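Local coordinates for bifunctional protein PutA (Bdellovibrio bacteriovorus, PDB 5UR2) that probably oxidises L-proline to L-glutamate in two steps, using an FAD-dependent proline dehydrogenase and an NAD-dependent L-glutamate gamma-semialdehyde dehydrogenase, at residues 225-230 and 259-264. Residues are numbered along the deposited sequence; the frame is centred on the assembly and turned at random.
Sequences VFRLGM and EPEFKN
Phe-262 lies against one turn of helix 211-232, and Glu-261 beside it pairs with Arg-227 of that helix. Both segments belong to the beta/alpha barrel of the proline dehydrogenase part. The contact joins the helix before strand 235-238 to the loop that leads from helix 246-257 into strand 268-273, so it packs neighbouring beta-alpha units on the outside of the barrel.

The tight part is mainly apolar. The CE1 and CZ side of the Phe-262 ring meets the helix. CE1 of Phe-262 is 3.7 Å from N of Arg-227. The same CE1 of Phe-262 is 4.0 Å from CB of Phe-226. With CG of Phe-226 anti to its carbonyl carbon (chi1 -85°), the Phe-226 ring leads away from the loop, to Phe-253, Leu-256 and Ile-257 of helix 246-257, and stacks on Phe-268. Met-230 makes an oblique Met-aromatic contact, its SD 5.2 Å from the Phe-262 ring centroid. The methyl CE of Met-230 also lies 3.3 Å from O of Glu-261.

The outer side is polar and partly exposed. Here Arg-227 forms a side-on salt bridge with Glu-261, one nitrogen to each carboxylate oxygen. Both oxygens use their syn lone pairs, and the two planar groups are nearly coplanar. The two hydrogen bonds together limit rotation of both groups. Glu-261 places its CG over the centre of the Phe-262 ring, 3.5 Å above the plane, so the same side chain spans both parts. NE of Arg-227 donates to OE1 of Glu-261 at 2.9 Å and 159°; NH2 of Arg-227 reaches OE2 of Glu-261 less straight, at 142°, and tilted from the guanidinium plane.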
loop_
_atom_site.group_PDB
_atom_site.type_symbol
_atom_site.label_atom_id
_atom_site.label_comp_id
_atom_site.label_asym_id
_atom_site.label_seq_id
_atom_site.Cartn_x
_atom_site.Cartn_y
_atom_site.Cartn_z
ATOM N N VAL B 225 -0.003 0.961 60.746
ATOM C CA VAL B 225 0.919 -0.171 60.661
ATOM C C VAL B 225 2.266 0.209 61.259
ATOM O O VAL B 225 2.854 -0.547 62.045
ATOM C CB VAL B 225 1.086 -0.654 59.207
ATOM C CG1 VAL B 225 2.015 -1.866 59.167
ATOM C CG2 VAL B 225 -0.240 -0.963 58.574
ATOM N N PHE B 226 2.795 1.369 60.865
ATOM C CA PHE B 226 4.037 1.843 61.466
ATOM C C PHE B 226 3.877 2.033 62.967
ATOM O O PHE B 226 4.786 1.714 63.739
ATOM C CB PHE B 226 4.491 3.145 60.817
ATOM C CG PHE B 226 5.300 2.952 59.570
ATOM C CD1 PHE B 226 4.922 2.022 58.616
ATOM C CD2 PHE B 226 6.451 3.696 59.358
ATOM C CE1 PHE B 226 5.676 1.839 57.462
ATOM C CE2 PHE B 226 7.213 3.517 58.206
ATOM C CZ PHE B 226 6.819 2.591 57.257
ATOM N N ARG B 227 2.717 2.529 63.405
ATOM C CA ARG B 227 2.523 2.766 64.832
ATOM C C ARG B 227 2.493 1.456 65.609
ATOM O O ARG B 227 3.187 1.306 66.624
ATOM C CB ARG B 227 1.236 3.561 65.074
ATOM C CG ARG B 227 0.922 3.722 66.569
ATOM C CD ARG B 227 -0.380 4.468 66.839
ATOM N NE ARG B 227 -0.367 5.818 66.284
ATOM C CZ ARG B 227 -1.245 6.272 65.394
ATOM N NH1 ARG B 227 -2.218 5.476 64.956
ATOM N NH2 ARG B 227 -1.158 7.521 64.952
ATOM N N LEU B 228 1.692 0.492 65.146
ATOM C CA LEU B 228 1.621 -0.792 65.833
ATOM C C LEU B 228 2.986 -1.467 65.881
ATOM O O LEU B 228 3.370 -2.032 66.913
ATOM C CB LEU B 228 0.591 -1.696 65.153
ATOM C CG LEU B 228 0.447 -3.083 65.776
ATOM C CD1 LEU B 228 -0.061 -2.933 67.203
ATOM C CD2 LEU B 228 -0.521 -3.936 64.965
ATOM N N GLY B 229 3.729 -1.440 64.770
ATOM C CA GLY B 229 5.067 -2.013 64.785
ATOM C C GLY B 229 5.958 -1.365 65.827
ATOM O O GLY B 229 6.638 -2.049 66.603
ATOM N N MET B 230 5.966 -0.031 65.856
ATOM C CA MET B 230 6.763 0.682 66.842
ATOM C C MET B 230 6.357 0.274 68.248
ATOM O O MET B 230 7.211 -0.021 69.091
ATOM C CB MET B 230 6.598 2.187 66.649
ATOM C CG MET B 230 7.428 3.040 67.607
ATOM S SD MET B 230 7.239 4.820 67.304
ATOM C CE MET B 230 5.493 5.012 67.663
ATOM N N GLU B 259 7.395 12.400 61.431
ATOM C CA GLU B 259 6.338 12.917 62.291
ATOM C C GLU B 259 6.704 12.741 63.773
ATOM O O GLU B 259 7.445 11.821 64.134
ATOM C CB GLU B 259 5.007 12.227 61.984
ATOM C CG GLU B 259 4.505 12.477 60.558
ATOM C CD GLU B 259 3.234 11.699 60.232
ATOM O OE1 GLU B 259 2.735 10.949 61.112
ATOM O OE2 GLU B 259 2.743 11.830 59.084
ATOM N N PRO B 260 6.198 13.628 64.651
ATOM C CA PRO B 260 6.605 13.590 66.071
ATOM C C PRO B 260 6.577 12.212 66.727
ATOM O O PRO B 260 7.544 11.822 67.396
ATOM C CB PRO B 260 5.591 14.541 66.728
ATOM C CG PRO B 260 5.264 15.526 65.675
ATOM C CD PRO B 260 5.288 14.760 64.369
ATOM N N GLU B 261 5.505 11.449 66.531
ATOM C CA GLU B 261 5.392 10.169 67.222
ATOM C C GLU B 261 6.378 9.130 66.698
ATOM O O GLU B 261 6.577 8.111 67.359
ATOM C CB GLU B 261 3.956 9.641 67.114
ATOM C CG GLU B 261 3.588 9.099 65.725
ATOM C CD GLU B 261 2.176 8.518 65.660
ATOM O OE1 GLU B 261 1.827 7.664 66.503
ATOM O OE2 GLU B 261 1.415 8.917 64.749
ATOM N N PHE B 262 6.985 9.349 65.521
ATOM C CA PHE B 262 7.878 8.359 64.926
ATOM C C PHE B 262 9.345 8.762 64.869
ATOM O O PHE B 262 10.191 7.892 64.637
ATOM C CB PHE B 262 7.446 8.037 63.482
ATOM C CG PHE B 262 6.072 7.453 63.361
ATOM C CD1 PHE B 262 5.752 6.253 63.978
ATOM C CD2 PHE B 262 5.099 8.102 62.624
ATOM C CE1 PHE B 262 4.483 5.705 63.852
ATOM C CE2 PHE B 262 3.826 7.569 62.502
ATOM C CZ PHE B 262 3.519 6.362 63.113
ATOM N N LYS B 263 9.677 10.042 65.056
ATOM C CA LYS B 263 11.006 10.501 64.653
ATOM C C LYS B 263 12.138 9.902 65.483
ATOM O O LYS B 263 13.301 10.130 65.146
ATOM C CB LYS B 263 11.074 12.035 64.628
ATOM C CG LYS B 263 11.071 12.766 65.959
ATOM C CD LYS B 263 10.776 14.254 65.720
ATOM C CE LYS B 263 11.388 14.746 64.408
ATOM N NZ LYS B 263 10.861 16.078 63.990
ATOM N N ASN B 264 11.844 9.191 66.574
ATOM C CA ASN B 264 12.873 8.618 67.432
ATOM C C ASN B 264 13.031 7.112 67.251
ATOM O O ASN B 264 13.866 6.506 67.921
ATOM C CB ASN B 264 12.529 8.905 68.892
ATOM C CG ASN B 264 12.552 10.377 69.200
ATOM O OD1 ASN B 264 13.560 11.057 68.992
ATOM N ND2 ASN B 264 11.409 10.899 69.614
#